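Local coordinates for hydrogenase maturation factor (Thermoanaerobacter tengcongensis, PDB 3VTH), which probably transfers the carbamoyl group of carbamoyl phosphate to the C-terminal cysteine of HypE, using ATP, in the maturation of [NiFe]-hydrogenases, at residues Pro7-Gln21 / Asn44-Glu57. Residues are numbered along the deposited sequence; the frame is centred on the assembly and turned at random.
Sequences PQIQARQINIFGIVQ and NNSSGLYIEVEGEE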
ATOM      1  N   PRO A   7     -15.489 -47.215 -23.794  1.00 46.26           N
ATOM      2  CA  PRO A   7     -14.909 -46.092 -23.080  1.00 44.82           C
ATOM      3  C   PRO A   7     -13.395 -46.230 -22.988  1.00 45.05           C
ATOM      4  O   PRO A   7     -12.883 -47.343 -22.820  1.00 46.34           O
ATOM      5  CB  PRO A   7     -15.543 -46.173 -21.680  1.00 44.01           C
ATOM      6  CG  PRO A   7     -16.702 -47.121 -21.804  1.00 44.83           C
ATOM      7  CD  PRO A   7     -16.340 -48.051 -22.924  1.00 46.97           C
ATOM      8  N   GLN A   8     -12.696 -45.115 -23.162  1.00 43.81           N
ATOM      9  CA  GLN A   8     -11.254 -45.082 -23.005  1.00 44.71           C
ATOM     10  C   GLN A   8     -10.942 -44.163 -21.837  1.00 42.79           C
ATOM     11  O   GLN A   8     -11.109 -42.944 -21.922  1.00 42.19           O
ATOM     12  CB  GLN A   8     -10.551 -44.589 -24.278  1.00 45.69           C
ATOM     13  CG  GLN A   8     -10.512 -45.584 -25.395  1.00 48.83           C
ATOM     14  CD  GLN A   8      -9.878 -45.023 -26.654  1.00 50.20           C
ATOM     15  OE1 GLN A   8      -8.863 -44.323 -26.604  1.00 50.19           O
ATOM     16  NE2 GLN A   8     -10.479 -45.318 -27.785  1.00 50.25           N
ATOM     17  N   ILE A   9     -10.499 -44.759 -20.739  1.00 42.48           N
ATOM     18  CA  ILE A   9     -10.306 -44.017 -19.513  1.00 41.23           C
ATOM     19  C   ILE A   9      -8.830 -43.666 -19.360  1.00 41.55           C
ATOM     20  O   ILE A   9      -7.959 -44.527 -19.472  1.00 42.01           O
ATOM     21  CB  ILE A   9     -10.875 -44.806 -18.291  1.00 41.24           C
ATOM     22  CG1 ILE A   9     -12.349 -45.215 -18.536  1.00 42.50           C
ATOM     23  CG2 ILE A   9     -10.680 -44.030 -16.975  1.00 39.07           C
ATOM     24  CD1 ILE A   9     -13.378 -44.025 -18.662  1.00 41.66           C
ATOM     25  N   GLN A  10      -8.566 -42.381 -19.147  1.00 40.67           N
ATOM     26  CA  GLN A  10      -7.219 -41.887 -18.906  1.00 41.77           C
ATOM     27  C   GLN A  10      -7.214 -41.168 -17.560  1.00 39.28           C
ATOM     28  O   GLN A  10      -8.273 -40.898 -16.993  1.00 37.42           O
ATOM     29  CB  GLN A  10      -6.797 -40.905 -20.000  1.00 42.73           C
ATOM     30  CG  GLN A  10      -6.421 -41.544 -21.330  1.00 50.05           C
ATOM     31  CD  GLN A  10      -5.544 -40.614 -22.151  1.00 56.63           C
ATOM     32  OE1 GLN A  10      -6.031 -39.898 -23.026  1.00 60.64           O
ATOM     33  NE2 GLN A  10      -4.245 -40.592 -21.843  1.00 58.28           N
ATOM     34  N   ALA A  11      -6.023 -40.866 -17.055  1.00 38.65           N
ATOM     35  CA  ALA A  11      -5.901 -40.149 -15.794  1.00 37.12           C
ATOM     36  C   ALA A  11      -4.911 -39.000 -15.910  1.00 36.33           C
ATOM     37  O   ALA A  11      -3.884 -39.111 -16.574  1.00 37.52           O
ATOM     38  CB  ALA A  11      -5.500 -41.104 -14.676  1.00 37.62           C
ATOM     39  N   ARG A  12      -5.238 -37.885 -15.270  1.00 34.94           N
ATOM     40  CA  ARG A  12      -4.335 -36.746 -15.218  1.00 35.02           C
ATOM     41  C   ARG A  12      -4.190 -36.248 -13.790  1.00 34.01           C
ATOM     42  O   ARG A  12      -5.159 -36.193 -13.053  1.00 31.98           O
ATOM     43  CB  ARG A  12      -4.856 -35.595 -16.087  1.00 35.09           C
ATOM     44  CG  ARG A  12      -4.891 -35.880 -17.569  1.00 36.18           C
ATOM     45  CD  ARG A  12      -3.507 -36.044 -18.140  1.00 40.08           C
ATOM     46  NE  ARG A  12      -3.562 -36.261 -19.585  1.00 44.59           N
ATOM     47  CZ  ARG A  12      -3.726 -37.447 -20.164  1.00 47.63           C
ATOM     48  NH1 ARG A  12      -3.849 -38.550 -19.428  1.00 46.67           N
ATOM     49  NH2 ARG A  12      -3.758 -37.527 -21.487  1.00 51.63           N
ATOM     50  N   GLN A  13      -2.967 -35.896 -13.403  1.00 34.74           N
ATOM     51  CA  GLN A  13      -2.761 -35.167 -12.159  1.00 34.54           C
ATOM     52  C   GLN A  13      -2.530 -33.712 -12.526  1.00 33.66           C
ATOM     53  O   GLN A  13      -1.745 -33.420 -13.430  1.00 34.41           O
ATOM     54  CB  GLN A  13      -1.568 -35.735 -11.403  1.00 36.00           C
ATOM     55  CG  GLN A  13      -1.157 -34.928 -10.186  1.00 37.94           C
ATOM     56  CD  GLN A  13       0.238 -35.306  -9.735  1.00 42.37           C
ATOM     57  OE1 GLN A  13       0.611 -36.480  -9.771  1.00 45.13           O
ATOM     58  NE2 GLN A  13       1.021 -34.317  -9.327  1.00 42.90           N
ATOM     59  N   ILE A  14      -3.234 -32.812 -11.839  1.00 32.52           N
ATOM     60  CA  ILE A  14      -3.191 -31.381 -12.125  1.00 32.07           C
ATOM     61  C   ILE A  14      -2.858 -30.599 -10.845  1.00 31.45           C
ATOM     62  O   ILE A  14      -3.536 -30.740  -9.830  1.00 30.63           O
ATOM     63  CB  ILE A  14      -4.532 -30.877 -12.745  1.00 31.52           C
ATOM     64  CG1 ILE A  14      -4.878 -31.667 -14.021  1.00 32.54           C
ATOM     65  CG2 ILE A  14      -4.461 -29.360 -13.058  1.00 30.99           C
ATOM     66  CD1 ILE A  14      -6.360 -31.625 -14.417  1.00 34.07           C
ATOM     67  N   ASN A  15      -1.804 -29.795 -10.897  1.00 32.29           N
ATOM     68  CA  ASN A  15      -1.432 -28.926  -9.775  1.00 32.24           C
ATOM     69  C   ASN A  15      -1.580 -27.485 -10.205  1.00 31.39           C
ATOM     70  O   ASN A  15      -1.122 -27.100 -11.293  1.00 31.89           O
ATOM     71  CB  ASN A  15       0.013 -29.181  -9.348  1.00 34.57           C
ATOM     72  CG  ASN A  15       0.203 -30.550  -8.771  1.00 38.86           C
ATOM     73  OD1 ASN A  15       0.014 -30.759  -7.571  1.00 44.63           O
ATOM     74  ND2 ASN A  15       0.548 -31.504  -9.616  1.00 41.97           N
ATOM     75  N   ILE A  16      -2.239 -26.697  -9.366  1.00 29.55           N
ATOM     76  CA  ILE A  16      -2.481 -25.300  -9.675  1.00 28.91           C
ATOM     77  C   ILE A  16      -1.831 -24.441  -8.585  1.00 28.75           C
ATOM     78  O   ILE A  16      -1.972 -24.733  -7.392  1.00 27.56           O
ATOM     79  CB  ILE A  16      -3.983 -25.012  -9.797  1.00 28.78           C
ATOM     80  CG1 ILE A  16      -4.651 -26.084 -10.690  1.00 28.78           C
ATOM     81  CG2 ILE A  16      -4.229 -23.545 -10.286  1.00 27.94           C
ATOM     82  CD1 ILE A  16      -6.047 -25.780 -11.102  1.00 30.59           C
ATOM     83  N   PHE A  17      -1.111 -23.404  -9.012  1.00 29.39           N
ATOM     84  CA  PHE A  17      -0.302 -22.582  -8.122  1.00 29.85           C
ATOM     85  C   PHE A  17      -0.709 -21.117  -8.209  1.00 29.04           C
ATOM     86  O   PHE A  17      -1.152 -20.664  -9.260  1.00 29.53           O
ATOM     87  CB  PHE A  17       1.188 -22.703  -8.494  1.00 32.42           C
ATOM     88  CG  PHE A  17       1.700 -24.122  -8.496  1.00 35.72           C
ATOM     89  CD1 PHE A  17       1.884 -24.807  -9.686  1.00 41.11           C
ATOM     90  CD2 PHE A  17       1.981 -24.774  -7.302  1.00 38.79           C
ATOM     91  CE1 PHE A  17       2.363 -26.132  -9.697  1.00 42.69           C
ATOM     92  CE2 PHE A  17       2.456 -26.092  -7.292  1.00 41.82           C
ATOM     93  CZ  PHE A  17       2.649 -26.772  -8.495  1.00 43.03           C
ATOM     94  N   GLY A  18      -0.497 -20.385  -7.116  1.00 28.41           N
ATOM     95  CA  GLY A  18      -0.836 -18.962  -7.021  1.00 27.51           C
ATOM     96  C   GLY A  18      -1.790 -18.742  -5.863  1.00 26.25           C
ATOM     97  O   GLY A  18      -1.767 -19.481  -4.878  1.00 25.44           O
ATOM     98  N   ILE A  19      -2.619 -17.704  -5.955  1.00 26.39           N
ATOM     99  CA  ILE A  19      -3.696 -17.547  -4.989  1.00 24.75           C
ATOM    100  C   ILE A  19      -4.817 -18.496  -5.434  1.00 24.92           C
ATOM    101  O   ILE A  19      -5.624 -18.175  -6.308  1.00 25.29           O
ATOM    102  CB  ILE A  19      -4.175 -16.087  -4.859  1.00 25.17           C
ATOM    103  CG1 ILE A  19      -3.000 -15.187  -4.418  1.00 25.39           C
ATOM    104  CG2 ILE A  19      -5.389 -15.992  -3.875  1.00 23.21           C
ATOM    105  CD1 ILE A  19      -3.326 -13.676  -4.346  1.00 27.34           C
ATOM    106  N   VAL A  20      -4.815 -19.691  -4.866  1.00 24.57           N
ATOM    107  CA  VAL A  20      -5.694 -20.756  -5.345  1.00 24.67           C
ATOM    108  C   VAL A  20      -6.425 -21.450  -4.185  1.00 24.40           C
ATOM    109  O   VAL A  20      -7.074 -22.484  -4.391  1.00 24.91           O
ATOM    110  CB  VAL A  20      -4.915 -21.768  -6.212  1.00 24.95           C
ATOM    111  CG1 VAL A  20      -4.334 -21.086  -7.466  1.00 25.22           C
ATOM    112  CG2 VAL A  20      -3.779 -22.431  -5.398  1.00 26.26           C
ATOM    113  N   GLN A  21      -6.297 -20.898  -2.977  1.00 23.55           N
ATOM    114  CA  GLN A  21      -6.991 -21.440  -1.792  1.00 23.90           C
ATOM    115  C   GLN A  21      -7.816 -20.317  -1.181  1.00 24.45           C
ATOM    116  O   GLN A  21      -7.444 -19.142  -1.305  1.00 25.11           O
ATOM    117  CB  GLN A  21      -6.007 -21.961  -0.742  1.00 23.74           C
ATOM    118  CG  GLN A  21      -5.074 -23.063  -1.251  1.00 24.19           C
ATOM    119  CD  GLN A  21      -4.166 -23.597  -0.173  1.00 24.58           C
ATOM    120  OE1 GLN A  21      -4.103 -23.056   0.937  1.00 25.02           O
ATOM    121  NE2 GLN A  21      -3.433 -24.666  -0.494  1.00 26.37           N
ATOM    122  N   ASN A  44      -6.716 -29.241  -1.069  1.00 25.17           N
ATOM    123  CA  ASN A  44      -5.712 -28.224  -0.829  1.00 25.54           C
ATOM    124  C   ASN A  44      -4.469 -28.872  -0.269  1.00 26.40           C
ATOM    125  O   ASN A  44      -4.550 -29.673   0.663  1.00 27.11           O
ATOM    126  CB  ASN A  44      -6.231 -27.199   0.183  1.00 24.96           C
ATOM    127  CG  ASN A  44      -7.121 -26.152  -0.450  1.00 25.49           C
ATOM    128  OD1 ASN A  44      -7.566 -25.223   0.220  1.00 25.87           O
ATOM    129  ND2 ASN A  44      -7.388 -26.299  -1.757  1.00 24.09           N
ATOM    130  N   ASN A  45      -3.310 -28.558  -0.834  1.00 26.85           N
ATOM    131  CA  ASN A  45      -2.072 -29.048  -0.231  1.00 28.09           C
ATOM    132  C   ASN A  45      -1.215 -27.850   0.146  1.00 28.25           C
ATOM    133  O   ASN A  45      -1.680 -26.727   0.041  1.00 26.42           O
ATOM    134  CB  ASN A  45      -1.361 -30.097  -1.104  1.00 29.68           C
ATOM    135  CG  ASN A  45      -0.808 -29.530  -2.399  1.00 30.36           C
ATOM    136  OD1 ASN A  45      -0.794 -28.316  -2.617  1.00 29.40           O
ATOM    137  ND2 ASN A  45      -0.322 -30.417  -3.260  1.00 31.08           N
ATOM    138  N   SER A  46       0.012 -28.065   0.609  1.00 29.21           N
ATOM    139  CA  SER A  46       0.763 -26.934   1.104  1.00 30.03           C
ATOM    140  C   SER A  46       1.337 -26.049  -0.017  1.00 30.03           C
ATOM    141  O   SER A  46       1.867 -24.991   0.262  1.00 30.44           O
ATOM    142  CB  SER A  46       1.810 -27.342   2.154  1.00 31.46           C
ATOM    143  OG  SER A  46       2.620 -28.416   1.705  1.00 31.90           O
ATOM    144  N   SER A  47       1.191 -26.462  -1.271  1.00 29.87           N
ATOM    145  CA  SER A  47       1.760 -25.698  -2.371  1.00 31.53           C
ATOM    146  C   SER A  47       0.701 -25.116  -3.304  1.00 30.01           C
ATOM    147  O   SER A  47       1.019 -24.355  -4.229  1.00 30.98           O
ATOM    148  CB  SER A  47       2.845 -26.511  -3.117  1.00 33.03           C
ATOM    149  OG  SER A  47       2.237 -27.497  -3.921  1.00 38.17           O
ATOM    150  N   GLY A  48      -0.558 -25.447  -3.029  1.00 28.19           N
ATOM    151  CA  GLY A  48      -1.670 -24.935  -3.790  1.00 27.17           C
ATOM    152  C   GLY A  48      -2.862 -25.871  -3.856  1.00 26.36           C
ATOM    153  O   GLY A  48      -3.447 -26.251  -2.828  1.00 26.27           O
ATOM    154  N   LEU A  49      -3.223 -26.235  -5.080  1.00 25.70           N
ATOM    155  CA  LEU A  49      -4.364 -27.097  -5.311  1.00 25.63           C
ATOM    156  C   LEU A  49      -3.898 -28.333  -6.060  1.00 25.93           C
ATOM    157  O   LEU A  49      -3.123 -28.232  -7.015  1.00 26.26           O
ATOM    158  CB  LEU A  49      -5.461 -26.345  -6.077  1.00 25.56           C
ATOM    159  CG  LEU A  49      -6.763 -27.131  -6.283  1.00 27.08           C
ATOM    160  CD1 LEU A  49      -7.621 -27.125  -5.022  1.00 26.40           C
ATOM    161  CD2 LEU A  49      -7.517 -26.576  -7.463  1.00 29.59           C
ATOM    162  N   TYR A  50      -4.330 -29.489  -5.574  1.00 25.37           N
ATOM    163  CA  TYR A  50      -4.014 -30.784  -6.162  1.00 26.68           C
ATOM    164  C   TYR A  50      -5.287 -31.477  -6.676  1.00 26.86           C
ATOM    165  O   TYR A  50      -6.303 -31.592  -5.956  1.00 26.14           O
ATOM    166  CB  TYR A  50      -3.337 -31.654  -5.111  1.00 27.83           C
ATOM    167  CG  TYR A  50      -2.930 -33.034  -5.580  1.00 31.24           C
ATOM    168  CD1 TYR A  50      -3.866 -34.054  -5.710  1.00 33.24           C
ATOM    169  CD2 TYR A  50      -1.600 -33.318  -5.871  1.00 35.23           C
ATOM    170  CE1 TYR A  50      -3.482 -35.336  -6.115  1.00 36.75           C
ATOM    171  CE2 TYR A  50      -1.209 -34.580  -6.289  1.00 36.88           C
ATOM    172  CZ  TYR A  50      -2.155 -35.583  -6.404  1.00 36.96           C
ATOM    173  OH  TYR A  50      -1.760 -36.826  -6.814  1.00 40.54           O
ATOM    174  N   ILE A  51      -5.217 -31.961  -7.913  1.00 27.16           N
ATOM    175  CA  ILE A  51      -6.348 -32.624  -8.574  1.00 27.20           C
ATOM    176  C   ILE A  51      -5.881 -33.909  -9.240  1.00 28.52           C
ATOM    177  O   ILE A  51      -4.814 -33.938  -9.856  1.00 28.76           O
ATOM    178  CB  ILE A  51      -6.979 -31.727  -9.676  1.00 26.89           C
ATOM    179  CG1 ILE A  51      -7.479 -30.392  -9.106  1.00 26.63           C
ATOM    180  CG2 ILE A  51      -8.149 -32.446 -10.379  1.00 28.19           C
ATOM    181  CD1 ILE A  51      -7.643 -29.299 -10.171  1.00 24.77           C
ATOM    182  N   GLU A  52      -6.683 -34.963  -9.098  1.00 29.67           N
ATOM    183  CA  GLU A  52      -6.551 -36.190  -9.890  1.00 31.48           C
ATOM    184  C   GLU A  52      -7.896 -36.419 -10.572  1.00 31.48           C
ATOM    185  O   GLU A  52      -8.930 -36.488  -9.892  1.00 30.70           O
ATOM    186  CB  GLU A  52      -6.242 -37.396  -9.000  1.00 33.22           C
ATOM    187  CG  GLU A  52      -4.854 -37.385  -8.361  1.00 37.25           C
ATOM    188  CD  GLU A  52      -4.524 -38.656  -7.564  1.00 43.00           C
ATOM    189  OE1 GLU A  52      -5.193 -39.698  -7.753  1.00 43.56           O
ATOM    190  OE2 GLU A  52      -3.573 -38.605  -6.743  1.00 45.59           O
ATOM    191  N   VAL A  53      -7.890 -36.501 -11.901  1.00 31.16           N
ATOM    192  CA  VAL A  53      -9.122 -36.786 -12.657  1.00 31.51           C
ATOM    193  C   VAL A  53      -8.907 -37.978 -13.574  1.00 32.58           C
ATOM    194  O   VAL A  53      -7.822 -38.135 -14.145  1.00 32.78           O
ATOM    195  CB  VAL A  53      -9.632 -35.567 -13.483  1.00 30.91           C
ATOM    196  CG1 VAL A  53     -10.309 -34.539 -12.570  1.00 30.51           C
ATOM    197  CG2 VAL A  53      -8.489 -34.911 -14.275  1.00 31.55           C
ATOM    198  N   GLU A  54      -9.936 -38.819 -13.672  1.00 32.76           N
ATOM    199  CA  GLU A  54      -9.964 -39.970 -14.569  1.00 34.42           C
ATOM    200  C   GLU A  54     -11.249 -39.911 -15.368  1.00 34.05           C
ATOM    201  O   GLU A  54     -12.324 -39.717 -14.794  1.00 32.97           O
ATOM    202  CB  GLU A  54      -9.935 -41.300 -13.789  1.00 35.33           C
ATOM    203  CG  GLU A  54      -8.838 -41.352 -12.740  1.00 38.13           C
ATOM    204  CD  GLU A  54      -8.641 -42.714 -12.108  1.00 41.95           C
ATOM    205  OE1 GLU A  54      -7.511 -42.941 -11.627  1.00 44.75           O
ATOM    206  OE2 GLU A  54      -9.588 -43.542 -12.071  1.00 42.22           O
ATOM    207  N   GLY A  55     -11.121 -40.053 -16.683  1.00 34.94           N
ATOM    208  CA  GLY A  55     -12.270 -40.188 -17.591  1.00 36.29           C
ATOM    209  C   GLY A  55     -11.836 -40.201 -19.050  1.00 38.02           C
ATOM    210  O   GLY A  55     -10.674 -40.499 -19.359  1.00 38.21           O
ATOM    211  N   GLU A  56     -12.771 -39.890 -19.947  1.00 39.35           N
ATOM    212  CA  GLU A  56     -12.468 -39.734 -21.363  1.00 41.46           C
ATOM    213  C   GLU A  56     -11.561 -38.536 -21.562  1.00 41.36           C
ATOM    214  O   GLU A  56     -11.712 -37.514 -20.882  1.00 39.90           O
ATOM    215  CB  GLU A  56     -13.742 -39.548 -22.194  1.00 42.96           C
ATOM    216  CG  GLU A  56     -14.690 -40.739 -22.197  1.00 45.71           C
ATOM    217  CD  GLU A  56     -14.221 -41.898 -23.071  1.00 51.30           C
ATOM    218  OE1 GLU A  56     -14.790 -42.996 -22.926  1.00 54.13           O
ATOM    219  OE2 GLU A  56     -13.305 -41.726 -23.914  1.00 53.95           O
ATOM    220  N   GLU A  57     -10.618 -38.667 -22.496  1.00 43.03           N
ATOM    221  CA  GLU A  57      -9.663 -37.601 -22.802  1.00 43.42           C
ATOM    222  C   GLU A  57     -10.387 -36.299 -23.133  1.00 42.49           C
ATOM    223  O   GLU A  57      -9.972 -35.228 -22.697  1.00 41.37           O
ATOM    224  CB  GLU A  57      -8.767 -38.002 -23.977  1.00 46.56           C
ATOM    225  CG  GLU A  57      -7.684 -36.962 -24.312  1.00 50.34           C
ATOM    226  CD  GLU A  57      -6.810 -37.376 -25.487  1.00 57.96           C
ATOM    227  OE1 GLU A  57      -5.646 -36.923 -25.545  1.00 62.05           O
ATOM    228  OE2 GLU A  57      -7.275 -38.152 -26.358  1.00 61.42           O
TER
HETATM  229  O   HOH W   1     -10.102 -41.147 -23.620  1.00 24.20           O
HETATM  230  O   HOH W   2       1.096 -21.870  -5.077  1.00 20.98           O
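Gln-21 lays its side chain against Asn-44 and hooks the turn between strands 39-45 and 48-55. Its CB starts beside the Asn-44 amide, Gln-21 CG lies 3.8 Å from Asn-44 CG, and the two amides stack with planes 8° apart. With CG anti to the carbonyl carbon (chi1 -59°) and the chain extended beyond it (chi2 -177°), the amide reaches the turn. Gln-21 CD comes to 3.8 Å from Gly-48 O, and Gln-21 NE2 donates to that oxygen (2.8 Å) in the plane of its own amide, and more weakly to Asn-45 O; OE1 accepts from the backbone of Tyr-151. Asn-45 N reaches Gly-48 O from the opposite face of that carbonyl, so two donors grip it. A leucine in place of Gln-21 would probably leave Gly-48 O with one of these donors fewer and the amide of Asn-44, a predicted active-site residue beside Arg-26 and a bound phosphate, without its flat partner. Beside the turn, Val-20 CG2 rests on Gly-48 CA (3.6 Å).

From here strands 10-17 and 48-55 run antiparallel, Arg-12, Ile-14 and Ile-16 exchanging paired backbone bonds with Val-53, Ile-51 and Leu-49. On the face carrying these side chains, Ile-16 CD1 lies 4.0 Å from both Leu-49 CD2 and Ile-51 CD1, while Ile-14 CD1 meets Val-53 CG2. On the other face Gln-13 CG touches Tyr-50 CE2 (3.9 Å). At the far end Glu-56 OE1 accepts from Gln-8 N, met from above the carboxylate plane, and OE2 salt-bridges Arg-5.

The pair forms the centre of the acylphosphatase-like alpha/beta sandwich: strands 76-85 and 39-45 flank it, and helices 25-35 and 57-69 pack on its isoleucine face.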